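Local coordinates for PDZ domain protein (Parabacteroides distasonis, PDB 4L8N) that is of unknown function but carries PDZ domains and a DUF4136 domain, and binds magnesium, at residues K362-I365 and T366-Q370; S353-E356 and F357-Y361; Y371-P374 and K375-F378. All blocks are in the same frame, centred on the assembly; numbering follows the deposited sequence.

Contact 1 of 3, residues K362-I365 and T366-Q370. With EOH (ethanol), chain B.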
ATOM      1  N   LYS A 362      -6.756 -14.706  41.404  1.00 80.10           N
ATOM      2  CA  LYS A 362      -5.775 -15.431  40.581  1.00 80.69           C
ATOM      3  C   LYS A 362      -6.025 -16.941  40.673  1.00 82.32           C
ATOM      4  O   LYS A 362      -5.844 -17.649  39.686  1.00 82.77           O
ATOM      5  CB  LYS A 362      -4.327 -15.099  41.009  1.00 85.76           C
ATOM      6  CG  LYS A 362      -3.869 -13.684  40.674  1.00 98.47           C
ATOM      7  CD  LYS A 362      -2.392 -13.493  40.982  1.00110.01           C
ATOM      8  CE  LYS A 362      -2.059 -12.064  41.349  1.00121.08           C
ATOM      9  NZ  LYS A 362      -2.243 -11.809  42.805  1.00130.54           N
ATOM     10  N   ARG A 363      -6.470 -17.418  41.845  1.00 77.01           N
ATOM     11  CA  ARG A 363      -6.811 -18.817  42.085  1.00 77.20           C
ATOM     12  C   ARG A 363      -8.045 -19.219  41.278  1.00 80.33           C
ATOM     13  O   ARG A 363      -8.055 -20.317  40.720  1.00 81.70           O
ATOM     14  CB  ARG A 363      -7.035 -19.079  43.571  1.00 76.75           C
ATOM     15  CG  ARG A 363      -5.745 -19.330  44.333  1.00 85.45           C
ATOM     16  CD  ARG A 363      -6.032 -19.531  45.798  1.00 89.57           C
ATOM     17  NE  ARG A 363      -5.663 -18.347  46.574  1.00 98.80           N
ATOM     18  CZ  ARG A 363      -6.392 -17.841  47.569  1.00110.04           C
ATOM     19  NH1 ARG A 363      -7.551 -18.401  47.906  1.00 90.37           N
ATOM     20  NH2 ARG A 363      -5.978 -16.759  48.219  1.00 92.01           N
ATOM     21  N   PHE A 364      -9.065 -18.313  41.187  1.00 72.95           N
ATOM     22  CA  PHE A 364     -10.307 -18.500  40.415  1.00 69.58           C
ATOM     23  C   PHE A 364     -10.024 -18.617  38.907  1.00 71.00           C
ATOM     24  O   PHE A 364     -10.667 -19.414  38.233  1.00 69.98           O
ATOM     25  CB  PHE A 364     -11.320 -17.344  40.668  1.00 69.09           C
ATOM     26  CG  PHE A 364     -12.443 -17.207  39.654  1.00 68.25           C
ATOM     27  CD1 PHE A 364     -13.547 -18.055  39.691  1.00 69.86           C
ATOM     28  CD2 PHE A 364     -12.385 -16.244  38.650  1.00 69.36           C
ATOM     29  CE1 PHE A 364     -14.556 -17.959  38.733  1.00 68.46           C
ATOM     30  CE2 PHE A 364     -13.406 -16.140  37.699  1.00 70.15           C
ATOM     31  CZ  PHE A 364     -14.488 -16.991  37.757  1.00 67.56           C
ATOM     32  N   ILE A 365      -9.117 -17.796  38.373  1.00 66.49           N
ATOM     33  CA  ILE A 365      -8.830 -17.819  36.944  1.00 65.78           C
ATOM     34  C   ILE A 365      -8.161 -19.126  36.577  1.00 73.18           C
ATOM     35  O   ILE A 365      -8.501 -19.710  35.554  1.00 72.79           O
ATOM     36  CB  ILE A 365      -8.015 -16.585  36.518  1.00 67.68           C
ATOM     37  CG1 ILE A 365      -8.881 -15.324  36.690  1.00 66.68           C
ATOM     38  CG2 ILE A 365      -7.527 -16.709  35.077  1.00 66.29           C
ATOM     39  CD1 ILE A 365      -8.135 -14.226  37.109  1.00 77.88           C
ATOM     40  N   THR A 366      -7.256 -19.595  37.448  1.00 72.75           N
ATOM     41  CA  THR A 366      -6.491 -20.832  37.340  1.00 74.32           C
ATOM     42  C   THR A 366      -7.457 -22.031  37.276  1.00 76.89           C
ATOM     43  O   THR A 366      -7.432 -22.815  36.321  1.00 76.54           O
ATOM     44  CB  THR A 366      -5.526 -20.902  38.574  1.00 82.32           C
ATOM     45  OG1 THR A 366      -4.408 -20.039  38.354  1.00 83.47           O
ATOM     46  CG2 THR A 366      -5.035 -22.320  38.896  1.00 79.01           C
ATOM     47  N   ASN A 367      -8.315 -22.130  38.305  1.00 71.91           N
ATOM     48  CA  ASN A 367      -9.259 -23.202  38.543  1.00 71.76           C
ATOM     49  C   ASN A 367     -10.471 -23.216  37.588  1.00 74.77           C
ATOM     50  O   ASN A 367     -11.206 -24.213  37.582  1.00 74.99           O
ATOM     51  CB  ASN A 367      -9.719 -23.139  39.991  1.00 73.30           C
ATOM     52  CG  ASN A 367      -8.629 -23.460  40.999  1.00 93.86           C
ATOM     53  OD1 ASN A 367      -7.635 -24.136  40.703  1.00 89.31           O
ATOM     54  ND2 ASN A 367      -8.787 -22.981  42.222  1.00 84.10           N
ATOM     55  N   THR A 368     -10.662 -22.154  36.757  1.00 68.85           N
ATOM     56  CA  THR A 368     -11.776 -22.118  35.803  1.00 65.77           C
ATOM     57  C   THR A 368     -11.288 -22.046  34.355  1.00 66.87           C
ATOM     58  O   THR A 368     -12.123 -21.914  33.454  1.00 64.74           O
ATOM     59  CB  THR A 368     -12.764 -20.988  36.116  1.00 69.80           C
ATOM     60  OG1 THR A 368     -12.117 -19.719  36.011  1.00 68.04           O
ATOM     61  CG2 THR A 368     -13.414 -21.144  37.462  1.00 67.09           C
HETATM   62  N   MSE A 369      -9.958 -22.183  34.113  1.00 64.52           N
HETATM   63  CA  MSE A 369      -9.373 -22.178  32.749  1.00 64.90           C
HETATM   64  C   MSE A 369     -10.010 -23.261  31.855  1.00 70.77           C
HETATM   65  O   MSE A 369     -10.095 -23.105  30.632  1.00 70.95           O
HETATM   66  CB  MSE A 369      -7.849 -22.398  32.787  1.00 68.60           C
HETATM   67  CG  MSE A 369      -7.045 -21.196  33.254  1.00 75.07           C
HETATM   68 SE   MSE A 369      -7.415 -19.554  32.310  0.75 80.59          SE
HETATM   69  CE  MSE A 369      -6.502 -19.932  30.672  1.00 77.95           C
ATOM     70  N   GLN A 370     -10.450 -24.352  32.498  1.00 68.38           N
ATOM     71  CA  GLN A 370     -11.136 -25.511  31.933  1.00 69.43           C
ATOM     72  C   GLN A 370     -12.522 -25.166  31.351  1.00 74.16           C
ATOM     73  O   GLN A 370     -13.019 -25.904  30.488  1.00 76.21           O
ATOM     74  CB  GLN A 370     -11.290 -26.599  33.003  1.00 71.53           C
ATOM     75  CG  GLN A 370     -11.634 -26.076  34.399  1.00 77.50           C
ATOM     76  CD  GLN A 370     -12.012 -27.177  35.364  1.00 97.90           C
ATOM     77  OE1 GLN A 370     -12.434 -28.286  34.977  1.00 96.04           O
ATOM     78  NE2 GLN A 370     -11.905 -26.879  36.653  1.00 83.32           N
TER
HETATM   79  C1  EOH B 501      -7.226 -24.306  28.087  1.00 74.37           C
HETATM   80  C2  EOH B 501      -7.193 -25.549  28.991  1.00 72.08           C
HETATM   81  O   EOH B 501      -8.593 -23.989  27.931  1.00 76.35           O
HETATM   82  O   HOH W   1     -10.568 -18.485  33.935  1.00 58.51           O

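Contact 2 of 3, residues S353-E356 and F357-Y361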
ATOM      1  N   SER A 353      -7.591  -7.993  52.925  1.00 93.63           N
ATOM      2  CA  SER A 353      -6.559  -7.116  52.366  1.00 94.63           C
ATOM      3  C   SER A 353      -6.619  -7.153  50.847  1.00 97.88           C
ATOM      4  O   SER A 353      -7.263  -8.035  50.279  1.00 96.33           O
ATOM      5  CB  SER A 353      -5.171  -7.540  52.845  1.00100.68           C
ATOM      6  OG  SER A 353      -4.602  -8.564  52.042  1.00110.54           O
ATOM      7  N   ALA A 354      -5.908  -6.230  50.196  1.00 95.25           N
ATOM      8  CA  ALA A 354      -5.811  -6.175  48.747  1.00 93.84           C
ATOM      9  C   ALA A 354      -5.121  -7.432  48.197  1.00 98.92           C
ATOM     10  O   ALA A 354      -5.543  -7.934  47.155  1.00 96.86           O
ATOM     11  CB  ALA A 354      -5.051  -4.927  48.326  1.00 95.16           C
ATOM     12  N   GLU A 355      -4.083  -7.956  48.905  1.00 98.70           N
ATOM     13  CA  GLU A 355      -3.371  -9.160  48.463  1.00 99.22           C
ATOM     14  C   GLU A 355      -4.201 -10.415  48.702  1.00100.58           C
ATOM     15  O   GLU A 355      -4.086 -11.363  47.920  1.00 99.60           O
ATOM     16  CB  GLU A 355      -1.975  -9.295  49.084  1.00103.65           C
ATOM     17  CG  GLU A 355      -0.863  -8.909  48.112  1.00118.06           C
ATOM     18  CD  GLU A 355      -0.921  -9.536  46.726  1.00145.12           C
ATOM     19  OE1 GLU A 355      -0.957 -10.785  46.635  1.00148.61           O
ATOM     20  OE2 GLU A 355      -0.942  -8.775  45.730  1.00136.17           O
ATOM     21  N   GLU A 356      -5.064 -10.410  49.745  1.00 95.52           N
ATOM     22  CA  GLU A 356      -6.001 -11.506  50.022  1.00 93.63           C
ATOM     23  C   GLU A 356      -6.972 -11.665  48.834  1.00 91.97           C
ATOM     24  O   GLU A 356      -7.243 -12.788  48.411  1.00 91.93           O
ATOM     25  CB  GLU A 356      -6.794 -11.236  51.311  1.00 95.33           C
ATOM     26  CG  GLU A 356      -6.071 -11.563  52.604  1.00105.85           C
ATOM     27  CD  GLU A 356      -6.992 -11.534  53.808  1.00119.21           C
ATOM     28  OE1 GLU A 356      -7.668 -12.558  54.068  1.00107.20           O
ATOM     29  OE2 GLU A 356      -7.071 -10.473  54.467  1.00111.57           O
ATOM     30  N   PHE A 357      -7.457 -10.518  48.293  1.00 82.79           N
ATOM     31  CA  PHE A 357      -8.398 -10.417  47.177  1.00 78.17           C
ATOM     32  C   PHE A 357      -7.713 -10.760  45.870  1.00 81.34           C
ATOM     33  O   PHE A 357      -8.260 -11.536  45.085  1.00 78.88           O
ATOM     34  CB  PHE A 357      -9.036  -9.008  47.104  1.00 77.63           C
ATOM     35  CG  PHE A 357     -10.233  -8.748  47.997  1.00 77.58           C
ATOM     36  CD1 PHE A 357     -11.384  -9.530  47.898  1.00 78.32           C
ATOM     37  CD2 PHE A 357     -10.246  -7.671  48.876  1.00 79.69           C
ATOM     38  CE1 PHE A 357     -12.506  -9.271  48.703  1.00 78.36           C
ATOM     39  CE2 PHE A 357     -11.371  -7.409  49.677  1.00 81.77           C
ATOM     40  CZ  PHE A 357     -12.493  -8.211  49.584  1.00 78.30           C
ATOM     41  N   SER A 358      -6.515 -10.185  45.642  1.00 80.08           N
ATOM     42  CA  SER A 358      -5.708 -10.398  44.451  1.00 80.02           C
ATOM     43  C   SER A 358      -5.359 -11.883  44.268  1.00 87.03           C
ATOM     44  O   SER A 358      -5.595 -12.418  43.182  1.00 87.28           O
ATOM     45  CB  SER A 358      -4.441  -9.555  44.503  1.00 84.58           C
ATOM     46  OG  SER A 358      -3.827  -9.500  43.226  1.00 95.55           O
ATOM     47  N   SER A 359      -4.852 -12.552  45.324  1.00 85.34           N
ATOM     48  CA  SER A 359      -4.483 -13.975  45.308  1.00 86.30           C
ATOM     49  C   SER A 359      -5.699 -14.885  45.067  1.00 86.55           C
ATOM     50  O   SER A 359      -5.628 -15.782  44.222  1.00 85.68           O
ATOM     51  CB  SER A 359      -3.804 -14.368  46.619  1.00 93.01           C
ATOM     52  OG  SER A 359      -2.653 -13.566  46.828  1.00105.42           O
ATOM     53  N   ALA A 360      -6.804 -14.639  45.808  1.00 80.39           N
ATOM     54  CA  ALA A 360      -8.067 -15.374  45.719  1.00 78.24           C
ATOM     55  C   ALA A 360      -8.650 -15.334  44.288  1.00 81.30           C
ATOM     56  O   ALA A 360      -9.165 -16.349  43.813  1.00 81.30           O
ATOM     57  CB  ALA A 360      -9.060 -14.808  46.718  1.00 77.94           C
ATOM     58  N   TYR A 361      -8.505 -14.184  43.596  1.00 76.24           N
ATOM     59  CA  TYR A 361      -8.958 -13.959  42.223  1.00 74.67           C
ATOM     60  C   TYR A 361      -8.097 -14.751  41.229  1.00 81.03           C
ATOM     61  O   TYR A 361      -8.641 -15.387  40.321  1.00 79.96           O
ATOM     62  CB  TYR A 361      -8.929 -12.448  41.896  1.00 74.14           C
ATOM     63  CG  TYR A 361      -9.331 -12.093  40.481  1.00 73.65           C
ATOM     64  CD1 TYR A 361     -10.626 -12.323  40.023  1.00 74.60           C
ATOM     65  CD2 TYR A 361      -8.430 -11.486  39.613  1.00 73.91           C
ATOM     66  CE1 TYR A 361     -11.012 -11.960  38.732  1.00 73.73           C
ATOM     67  CE2 TYR A 361      -8.802 -11.124  38.321  1.00 73.21           C
ATOM     68  CZ  TYR A 361     -10.095 -11.363  37.884  1.00 78.69           C
ATOM     69  OH  TYR A 361     -10.465 -11.032  36.606  1.00 76.75           O
TER

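Contact 3 of 3, residues Y371-P374 and K375-F378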
ATOM      1  N   TYR A 371     -13.140 -24.066  31.827  1.00 67.99           N
ATOM      2  CA  TYR A 371     -14.469 -23.630  31.402  1.00 65.68           C
ATOM      3  C   TYR A 371     -14.443 -22.515  30.347  1.00 67.26           C
ATOM      4  O   TYR A 371     -15.499 -22.020  29.967  1.00 65.57           O
ATOM      5  CB  TYR A 371     -15.295 -23.165  32.599  1.00 65.61           C
ATOM      6  CG  TYR A 371     -15.375 -24.117  33.771  1.00 67.58           C
ATOM      7  CD1 TYR A 371     -15.602 -25.478  33.578  1.00 70.21           C
ATOM      8  CD2 TYR A 371     -15.350 -23.640  35.080  1.00 68.47           C
ATOM      9  CE1 TYR A 371     -15.714 -26.354  34.662  1.00 70.78           C
ATOM     10  CE2 TYR A 371     -15.472 -24.503  36.171  1.00 70.32           C
ATOM     11  CZ  TYR A 371     -15.654 -25.859  35.956  1.00 76.97           C
ATOM     12  OH  TYR A 371     -15.773 -26.702  37.036  1.00 81.23           O
ATOM     13  N   ARG A 372     -13.255 -22.149  29.865  1.00 63.58           N
ATOM     14  CA  ARG A 372     -13.046 -21.144  28.828  1.00 62.45           C
ATOM     15  C   ARG A 372     -13.187 -21.783  27.443  1.00 67.91           C
ATOM     16  O   ARG A 372     -12.958 -22.987  27.320  1.00 70.06           O
ATOM     17  CB  ARG A 372     -11.648 -20.530  28.981  1.00 62.22           C
ATOM     18  CG  ARG A 372     -11.401 -19.861  30.316  1.00 64.35           C
ATOM     19  CD  ARG A 372     -11.397 -18.370  30.152  1.00 62.12           C
ATOM     20  NE  ARG A 372     -11.266 -17.685  31.433  1.00 59.19           N
ATOM     21  CZ  ARG A 372     -11.789 -16.491  31.690  1.00 70.61           C
ATOM     22  NH1 ARG A 372     -12.484 -15.851  30.759  1.00 49.84           N
ATOM     23  NH2 ARG A 372     -11.640 -15.938  32.885  1.00 61.07           N
ATOM     24  N   ASP A 373     -13.520 -20.985  26.400  1.00 63.03           N
ATOM     25  CA  ASP A 373     -13.685 -21.488  25.038  1.00 63.29           C
ATOM     26  C   ASP A 373     -12.465 -21.087  24.185  1.00 68.37           C
ATOM     27  O   ASP A 373     -12.317 -19.908  23.810  1.00 66.98           O
ATOM     28  CB  ASP A 373     -15.012 -20.990  24.428  1.00 64.12           C
ATOM     29  CG  ASP A 373     -15.373 -21.499  23.037  1.00 78.37           C
ATOM     30  OD1 ASP A 373     -14.605 -22.326  22.476  1.00 80.24           O
ATOM     31  OD2 ASP A 373     -16.412 -21.065  22.502  1.00 85.33           O
ATOM     32  N   PRO A 374     -11.595 -22.073  23.859  1.00 66.93           N
ATOM     33  CA  PRO A 374     -10.368 -21.759  23.097  1.00 67.48           C
ATOM     34  C   PRO A 374     -10.606 -21.303  21.668  1.00 72.39           C
ATOM     35  O   PRO A 374      -9.716 -20.682  21.104  1.00 72.15           O
ATOM     36  CB  PRO A 374      -9.557 -23.054  23.145  1.00 71.09           C
ATOM     37  CG  PRO A 374     -10.532 -24.124  23.451  1.00 76.10           C
ATOM     38  CD  PRO A 374     -11.633 -23.499  24.254  1.00 70.47           C
ATOM     39  N   LYS A 375     -11.815 -21.526  21.120  1.00 70.15           N
ATOM     40  CA  LYS A 375     -12.192 -21.085  19.765  1.00 69.24           C
ATOM     41  C   LYS A 375     -12.333 -19.565  19.706  1.00 70.61           C
ATOM     42  O   LYS A 375     -12.306 -19.007  18.615  1.00 71.02           O
ATOM     43  CB  LYS A 375     -13.508 -21.749  19.303  1.00 72.07           C
ATOM     44  CG  LYS A 375     -13.425 -23.279  19.173  1.00 96.06           C
ATOM     45  CD  LYS A 375     -14.764 -23.972  18.788  1.00112.02           C
ATOM     46  CE  LYS A 375     -15.832 -24.030  19.877  1.00125.84           C
ATOM     47  NZ  LYS A 375     -15.405 -24.804  21.082  1.00132.87           N
ATOM     48  N   THR A 376     -12.467 -18.902  20.876  1.00 65.48           N
ATOM     49  CA  THR A 376     -12.645 -17.450  21.035  1.00 63.22           C
ATOM     50  C   THR A 376     -11.346 -16.705  21.418  1.00 66.95           C
ATOM     51  O   THR A 376     -11.377 -15.473  21.488  1.00 65.32           O
ATOM     52  CB  THR A 376     -13.701 -17.153  22.112  1.00 65.18           C
ATOM     53  OG1 THR A 376     -13.198 -17.560  23.383  1.00 63.55           O
ATOM     54  CG2 THR A 376     -15.022 -17.820  21.835  1.00 64.63           C
HETATM   55  N   MSE A 377     -10.228 -17.448  21.682  1.00 64.94           N
HETATM   56  CA  MSE A 377      -8.918 -16.921  22.102  1.00 64.25           C
HETATM   57  C   MSE A 377      -8.454 -15.745  21.260  1.00 69.61           C
HETATM   58  O   MSE A 377      -8.385 -15.855  20.036  1.00 71.56           O
HETATM   59  CB  MSE A 377      -7.837 -18.003  22.078  1.00 67.70           C
HETATM   60  CG  MSE A 377      -6.592 -17.619  22.871  1.00 75.16           C
HETATM   61 SE   MSE A 377      -5.147 -18.940  22.837  0.75 85.73          SE
HETATM   62  CE  MSE A 377      -6.185 -20.640  22.910  1.00 83.37           C
ATOM     63  N   PHE A 378      -8.127 -14.624  21.925  1.00 63.45           N
ATOM     64  CA  PHE A 378      -7.642 -13.418  21.278  1.00 61.32           C
ATOM     65  C   PHE A 378      -6.573 -12.756  22.138  1.00 66.72           C
ATOM     66  O   PHE A 378      -6.475 -13.026  23.342  1.00 65.01           O
ATOM     67  CB  PHE A 378      -8.806 -12.437  20.983  1.00 60.61           C
ATOM     68  CG  PHE A 378      -9.504 -11.822  22.175  1.00 60.35           C
ATOM     69  CD1 PHE A 378     -10.544 -12.491  22.816  1.00 63.32           C
ATOM     70  CD2 PHE A 378      -9.150 -10.564  22.633  1.00 60.82           C
ATOM     71  CE1 PHE A 378     -11.204 -11.915  23.915  1.00 63.14           C
ATOM     72  CE2 PHE A 378      -9.798  -9.995  23.738  1.00 63.27           C
ATOM     73  CZ  PHE A 378     -10.827 -10.669  24.364  1.00 61.24           C
TER

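Contact 1 of 3, residues K362-I365 and T366-Q370
F364 and T368 meet at the C-terminal end of helix 354-367, where side chains about a turn apart come together and bond to backbone carbonyls as the chain passes into a 3-10 segment. With CG anti to the backbone N (chi1 163°), the F364 ring, which also meets Y117 edge-to-face, projects outward from the helix, roughly across its axis, and the T368 hydroxyl sits above one face, OG1 3.9 Å from the plane and over its centre. The methyl CG2 of T368 lies beside the ring atom CE1 of F364, 3.6 Å away. OG1 also donates to F364 O at 2.7 Å and accepts a hydrogen bond from a water that donates as well to I365 O, so this buried hydroxyl has both its roles filled. The outer edge of the turn relies on T366, whose N and OG1 reach K362 O from opposite faces of its carbonyl plane, OG1 at 3.1 Å. R363 makes a salt bridge with D406, and the N367 amide donates to Y407. Last comes the selenomethionine M369: its chain, bent at chi2 and chi3, crosses I365 obliquely, with SE 4.0 Å from I365 CG2.

Contact 2 of 3, residues S353-E356 and F357-Y361
F357 packs on S353 at the N-terminal turn of helix 354-367, which a capping box opens. F357 N donates to S353 O, and the F357 ring lies near the same carbonyl, CD2 3.3 Å from S353 O. In the box itself, S353 is the N-cap: its OG accepts from E356 N at 3.0 Å, and E356 returns the bond, OE2 taking the N-H of S353 from above the carboxylate plane. The two reciprocal bonds pair backbone N-H groups that have no helical carbonyl ahead of them. The E356 chain, extended beyond CG (chi2 -169°), spans the distance back to the cap.

The buried flank is close-packed. H352 and F411 both meet the F357 ring edge-to-face, L319 and L408 also touch it, and A360 turns its CB to within 3.2 Å of E356 O while also resting on L408.

The other flank is looser and faces solvent. There the E355 chain bends at chi2, laying its carboxylate alongside the two serines, OE2 3.8 Å from S358 CB, a touch rather than a bond. S358 OG has its polar partner in K362 NZ, one turn on. S359 is held more firmly: its N and OG approach E355 O from opposite faces of that carbonyl, with OG at 2.8 Å.

Contact 3 of 3, residues Y371-P374 and K375-F378
Three torsion choices bring D373, K375 and T376 together. In D373 the chi1 of -176° turns CG away from the backbone N and brings the carboxylate forward over the next residues; K375 folds at chi3 and chi4 (-73° and -62°), so that its ammonium group doubles back on that carboxylate; and T376 places OG1 between N and the carbonyl carbon, facing the D373 carbonyl. The outcome is a double grip on D373 OD1, with K375 NZ at 3.0 Å, a salt bridge, and K375 N at 3.2 Å, arriving from opposite faces of the carboxylate plane. D373 O is gripped twice as well. T376 OG1 meets it in the carbonyl plane at a short 2.5 Å, whereas T376 N comes in from above that plane at 3.1 Å. The other carboxylate oxygen, OD2, rests 3.6 Å from T376 CG2, the two side chains crossing at about a right angle. Were D373 replaced by an alanine, the K375 ammonium would probably lose its counter-charge and the K375 N-H its acceptor, leaving the lysine chain free to unfold. The selenomethionine M377 adds a weak bond from its N to P374 O, with its CE near P374 CB. T376 OG1 in turn accepts from F389 N, and D373 pairs through its backbone with F389, so the bend is tied to the neighbouring loop. With the D373 carboxylate bonded to K375 N, the D373 carbonyl bonded to T376 N, and proline between, this is an Asx-Pro turn: an Asx turn superposed on a type I beta turn.

Overall arrangement
Taken together, the three contacts follow one continuous run of chain from the start of helix 354-367, through its end, into the loop beyond. Contacts 2 and 1 share the helix, their centres 14 Å apart, and touch loosely where K362 NZ lies 4.2 Å from E355 OE1. Contact 1 passes directly into contact 3, again with 14 Å between centres, whereas contacts 2 and 3 are 25 Å apart and do not touch. All lie away from the magnesium-binding residues E239 and D270. Small molecules probably left from crystallisation sit nearby. In contact 2 the side chain of A354 is about 4 Å from a bound MPD (methylpentanediol), and in contact 1 an ethanol is hydrogen-bonded to M369 O.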